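Local atomic coordinates of fructuronate-tagaturonate epimerase UxaE from Cohnella laeviribosi in complex with 1 glycerol (Cohnella laeviribosi, PDB entry 6IL9), a protein that interconverts D-fructuronate and D-tagaturonate as an epimerase built on a TIM barrel, and holds a zinc ion. Residues Asp134-Ile139 / Leu172-Thr177; Glu70-Leu75 / Ala141-Val146. One frame throughout, in Å; residues are numbered along the deposited sequence.

In the fold
Helix 135-149 of the TIM barrel's outer layer takes part in both interactions, with its first turn in interaction 1 and its middle in interaction 2; their centres lie about 12 Å apart. Interaction 1 stays within the helical layer round the barrel, joining this helix to the turn after helix 165-173. It is partly buried, with an edge-to-face pair of rings and an isoleucine inside and a lysine at the solvent edge. Interaction 2 lies farther out, yet all five touching residues are buried where helix 69-78, which follows the antiparallel sheet, packs on helix 135-149. Interaction 1 is mainly aromatic and aliphatic, whereas interaction 2 packs carbon whose polar ends bond elsewhere. Ile139 and Arg72 connect the two contacts.

Interaction 1. Residues Asp134-Ile139 / Leu172-Thr177; sequences DYKQVI and LDLGFT
Tyr135 meets Leu174 and Phe176 from CB to the near half of its ring. Its CB lies 3.6 Å from Leu174 CD1, so the side chain touches the leucine before the ring begins. CG then comes to 3.4 Å from Phe176 CZ, and CD1 makes the closest approach, 3.2 Å to the same CZ. Farther along, CE1 still passes near the CZ and CE2 side of the phenylalanine, while the hydroxyl leaves the contact to donate to the carbonyl of Gln123. Tyrosine suits the place: its ring packs like a phenylalanine, and its one polar atom is satisfied at a barrel strand. The two rings form an edge-to-face pair, the edge of Phe176 directed at the face of Tyr135, with planes at 58°. Over a face of Phe176 sits Ile139 CD1, a CH-pi contact 3.7 Å from the ring centroid. An extended chi2 of -176° carries this methyl outward from the helix, where it also lies 3.5 Å from Leu174 O. On the exposed side the aliphatic part of Lys136 crosses Leu174, CE resting 3.7 Å from CD2, which lets the charged end continue outward.

Both backbones change course here. Asp134 and Gln137 form a capping box: Asp134 OD1 accepts from Gln137 N at 3.0 Å, and Gln137 OE1 accepts from Asp134 N. Gly175 has positive phi in a Schellman motif, where a CB would jam against the preceding carbonyl. The contact thus pairs the start of one outer helix with the turn that ends the next, as helices of the outer layer pack beside one another around a TIM barrel.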
# COMPACT_ATOMS: atom_id res chain seq x y z
N ASP A 134 -6.06 8.73 10.17
CA ASP A 134 -4.69 8.94 10.61
C ASP A 134 -3.97 7.60 10.67
O ASP A 134 -4.59 6.54 10.58
CB ASP A 134 -4.62 9.66 11.97
CG ASP A 134 -5.30 8.90 13.09
OD1 ASP A 134 -5.03 7.69 13.26
OD2 ASP A 134 -6.10 9.52 13.82
N TYR A 135 -2.65 7.67 10.84
CA TYR A 135 -1.84 6.46 10.77
C TYR A 135 -2.12 5.52 11.94
O TYR A 135 -1.96 4.30 11.80
CB TYR A 135 -0.35 6.81 10.72
CG TYR A 135 0.20 6.91 9.31
CD1 TYR A 135 -0.31 6.11 8.29
CD2 TYR A 135 1.21 7.81 9.00
CE1 TYR A 135 0.19 6.20 6.99
CE2 TYR A 135 1.71 7.91 7.72
CZ TYR A 135 1.20 7.11 6.72
OH TYR A 135 1.73 7.22 5.44
N LYS A 136 -2.50 6.05 13.10
CA LYS A 136 -2.84 5.16 14.21
C LYS A 136 -3.96 4.20 13.82
O LYS A 136 -3.89 3.01 14.12
CB LYS A 136 -3.25 5.97 15.44
CG LYS A 136 -2.08 6.67 16.10
CD LYS A 136 -2.57 7.57 17.22
CE LYS A 136 -1.40 8.00 18.10
NZ LYS A 136 -1.87 8.82 19.26
N GLN A 137 -4.99 4.71 13.13
CA GLN A 137 -6.10 3.85 12.72
C GLN A 137 -5.66 2.80 11.71
O GLN A 137 -6.19 1.68 11.71
CB GLN A 137 -7.22 4.71 12.13
CG GLN A 137 -7.71 5.80 13.06
CD GLN A 137 -8.76 6.65 12.39
OE1 GLN A 137 -8.47 7.38 11.45
NE2 GLN A 137 -9.99 6.55 12.87
N VAL A 138 -4.72 3.15 10.83
CA VAL A 138 -4.27 2.18 9.82
C VAL A 138 -3.59 0.99 10.49
O VAL A 138 -3.90 -0.17 10.20
CB VAL A 138 -3.36 2.88 8.79
CG1 VAL A 138 -2.85 1.88 7.76
CG2 VAL A 138 -4.13 4.00 8.09
N ILE A 139 -2.68 1.26 11.44
CA ILE A 139 -2.06 0.16 12.17
C ILE A 139 -3.08 -0.54 13.07
O ILE A 139 -3.07 -1.77 13.17
CB ILE A 139 -0.83 0.65 12.96
CG1 ILE A 139 0.27 1.12 11.99
CG2 ILE A 139 -0.29 -0.48 13.85
CD1 ILE A 139 1.60 1.52 12.70
N LEU A 172 7.92 6.95 12.02
CA LEU A 172 8.81 6.20 12.90
C LEU A 172 8.28 6.19 14.33
O LEU A 172 8.35 5.16 15.02
CB LEU A 172 10.22 6.78 12.84
CG LEU A 172 10.97 6.51 11.54
CD1 LEU A 172 12.10 7.50 11.33
CD2 LEU A 172 11.51 5.10 11.54
N ASP A 173 7.74 7.32 14.79
CA ASP A 173 7.22 7.42 16.15
C ASP A 173 6.03 6.50 16.37
O ASP A 173 5.81 6.03 17.48
CB ASP A 173 6.79 8.86 16.44
CG ASP A 173 7.96 9.81 16.52
OD1 ASP A 173 9.08 9.34 16.81
OD2 ASP A 173 7.77 11.02 16.30
N LEU A 174 5.25 6.25 15.32
CA LEU A 174 4.04 5.45 15.42
C LEU A 174 4.28 3.96 15.20
O LEU A 174 3.33 3.18 15.24
CB LEU A 174 3.00 5.98 14.44
CG LEU A 174 2.38 7.33 14.80
CD1 LEU A 174 1.38 7.78 13.74
CD2 LEU A 174 1.73 7.28 16.17
N GLY A 175 5.53 3.54 14.97
CA GLY A 175 5.84 2.13 14.89
C GLY A 175 5.86 1.55 13.50
O GLY A 175 5.88 0.32 13.37
N PHE A 176 5.86 2.37 12.46
CA PHE A 176 5.93 1.83 11.11
C PHE A 176 7.27 1.15 10.89
O PHE A 176 8.30 1.58 11.41
CB PHE A 176 5.68 2.93 10.08
CG PHE A 176 4.23 3.27 9.94
CD1 PHE A 176 3.62 4.10 10.86
CD2 PHE A 176 3.46 2.71 8.94
CE1 PHE A 176 2.26 4.40 10.77
CE2 PHE A 176 2.11 3.01 8.82
CZ PHE A 176 1.50 3.84 9.75
N THR A 177 7.24 0.05 10.13
CA THR A 177 8.40 -0.79 9.94
C THR A 177 8.95 -0.69 8.53
O THR A 177 10.06 -1.18 8.26
CB THR A 177 8.06 -2.25 10.26
OG1 THR A 177 6.90 -2.65 9.52
CG2 THR A 177 7.78 -2.39 11.74

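Interaction 2. Residues Glu70-Leu75 / Ala141-Val146; sequences ENRLVL and AAAYAV
Tyr144 and Arg72 are brought together by different first torsions. In Tyr144, CG stands beside the backbone N (chi1 -81°), and the ring extends from its helix until the hydroxyl reaches the backbone of helix 69-78. In Arg72, CG lies opposite the backbone N (chi1 -168°), which lays the start of the side chain against the tyrosine: CB is 3.8 Å from Tyr144 CE2, and CG lies over one face of the ring. That same CG rests 3.7 Å from Ala143 CB. Alanine presents a single methyl here, small enough for the arginine stem to pass close by. Bends at chi2 and chi3 then turn the guanidinium away from the ring, where NE forms a salt bridge with Asp140 and NH1 a hydrogen bond with Asn76.

The contact packs helix 69-78, which comes after the five-stranded antiparallel sheet, onto helix 135-149 on the outside of the TIM barrel. The axes of the two short segments approach to 10.2 Å and cross at 53°, a spacing that a tyrosine can span. On the far turn the Leu75 side chain crosses that of Tyr144 at about a right angle, its CD1 3.7 Å from Tyr144 CE1, a branched aliphatic end that packs well against a buried ring. Near the tip, Asn71 CB sits 3.4 Å from Tyr144 OH, while the asparagine amide turns off to bond with Arg55 and Glu66. The hydroxyl itself is hydrogen-bonded to the carbonyl of Ser68, just ahead of helix 69-78.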
# COMPACT_ATOMS: atom_id res chain seq x y z
N GLU A 70 -6.49 2.62 22.13
CA GLU A 70 -5.86 2.32 23.41
C GLU A 70 -5.86 0.83 23.69
O GLU A 70 -4.88 0.29 24.22
CB GLU A 70 -6.54 3.10 24.54
CG GLU A 70 -6.13 4.58 24.60
CD GLU A 70 -4.62 4.81 24.76
OE1 GLU A 70 -3.95 4.04 25.50
OE2 GLU A 70 -4.10 5.77 24.15
N ASN A 71 -6.96 0.13 23.35
CA ASN A 71 -6.99 -1.31 23.56
C ASN A 71 -6.07 -2.04 22.59
O ASN A 71 -5.58 -3.12 22.91
CB ASN A 71 -8.43 -1.82 23.44
CG ASN A 71 -9.23 -1.59 24.70
OD1 ASN A 71 -8.67 -1.42 25.79
ND2 ASN A 71 -10.56 -1.57 24.57
N ARG A 72 -5.81 -1.45 21.41
CA ARG A 72 -4.82 -2.04 20.52
C ARG A 72 -3.43 -1.99 21.14
O ARG A 72 -2.65 -2.94 21.00
CB ARG A 72 -4.83 -1.33 19.16
CG ARG A 72 -4.04 -2.06 18.09
CD ARG A 72 -2.60 -1.53 17.98
NE ARG A 72 -2.57 -0.22 17.33
CZ ARG A 72 -1.46 0.45 17.03
NH1 ARG A 72 -0.27 -0.06 17.33
NH2 ARG A 72 -1.55 1.62 16.42
N LEU A 73 -3.11 -0.90 21.82
CA LEU A 73 -1.81 -0.80 22.46
C LEU A 73 -1.68 -1.82 23.58
O LEU A 73 -0.61 -2.40 23.79
CB LEU A 73 -1.58 0.62 22.98
CG LEU A 73 -1.65 1.72 21.91
CD1 LEU A 73 -1.50 3.10 22.52
CD2 LEU A 73 -0.58 1.49 20.86
N VAL A 74 -2.78 -2.08 24.30
CA VAL A 74 -2.77 -3.13 25.31
C VAL A 74 -2.52 -4.49 24.66
O VAL A 74 -1.70 -5.29 25.14
CB VAL A 74 -4.09 -3.12 26.09
CG1 VAL A 74 -4.09 -4.23 27.13
CG2 VAL A 74 -4.31 -1.76 26.73
N LEU A 75 -3.20 -4.78 23.54
CA LEU A 75 -2.95 -6.04 22.86
C LEU A 75 -1.51 -6.13 22.38
O LEU A 75 -0.89 -7.20 22.44
CB LEU A 75 -3.92 -6.21 21.68
CG LEU A 75 -5.40 -6.45 21.96
CD1 LEU A 75 -6.11 -6.86 20.67
CD2 LEU A 75 -5.60 -7.52 23.02
N ALA A 141 -6.19 -1.16 12.47
CA ALA A 141 -6.96 -2.11 11.67
C ALA A 141 -6.15 -3.36 11.36
O ALA A 141 -6.67 -4.47 11.42
CB ALA A 141 -7.45 -1.44 10.38
N ALA A 142 -4.85 -3.19 11.06
CA ALA A 142 -4.00 -4.34 10.78
C ALA A 142 -3.77 -5.20 12.02
O ALA A 142 -3.79 -6.44 11.93
CB ALA A 142 -2.66 -3.88 10.20
N ALA A 143 -3.54 -4.57 13.17
CA ALA A 143 -3.29 -5.34 14.39
C ALA A 143 -4.52 -6.13 14.80
O ALA A 143 -4.42 -7.30 15.20
CB ALA A 143 -2.87 -4.40 15.53
N TYR A 144 -5.70 -5.51 14.71
CA TYR A 144 -6.91 -6.23 15.06
C TYR A 144 -7.21 -7.33 14.05
O TYR A 144 -7.80 -8.36 14.41
CB TYR A 144 -8.07 -5.25 15.16
CG TYR A 144 -8.14 -4.50 16.48
CD1 TYR A 144 -8.26 -5.20 17.68
CD2 TYR A 144 -8.10 -3.12 16.52
CE1 TYR A 144 -8.34 -4.53 18.89
CE2 TYR A 144 -8.17 -2.44 17.73
CZ TYR A 144 -8.30 -3.15 18.90
OH TYR A 144 -8.38 -2.46 20.09
N ALA A 145 -6.81 -7.14 12.80
CA ALA A 145 -7.03 -8.16 11.78
C ALA A 145 -6.23 -9.42 12.07
O ALA A 145 -6.76 -10.53 11.98
CB ALA A 145 -6.67 -7.61 10.40
N VAL A 146 -4.94 -9.28 12.40
CA VAL A 146 -4.17 -10.50 12.64
C VAL A 146 -4.62 -11.16 13.93
O VAL A 146 -4.54 -12.38 14.07
CB VAL A 146 -2.64 -10.25 12.65
CG1 VAL A 146 -2.18 -9.74 11.30
CG2 VAL A 146 -2.24 -9.30 13.78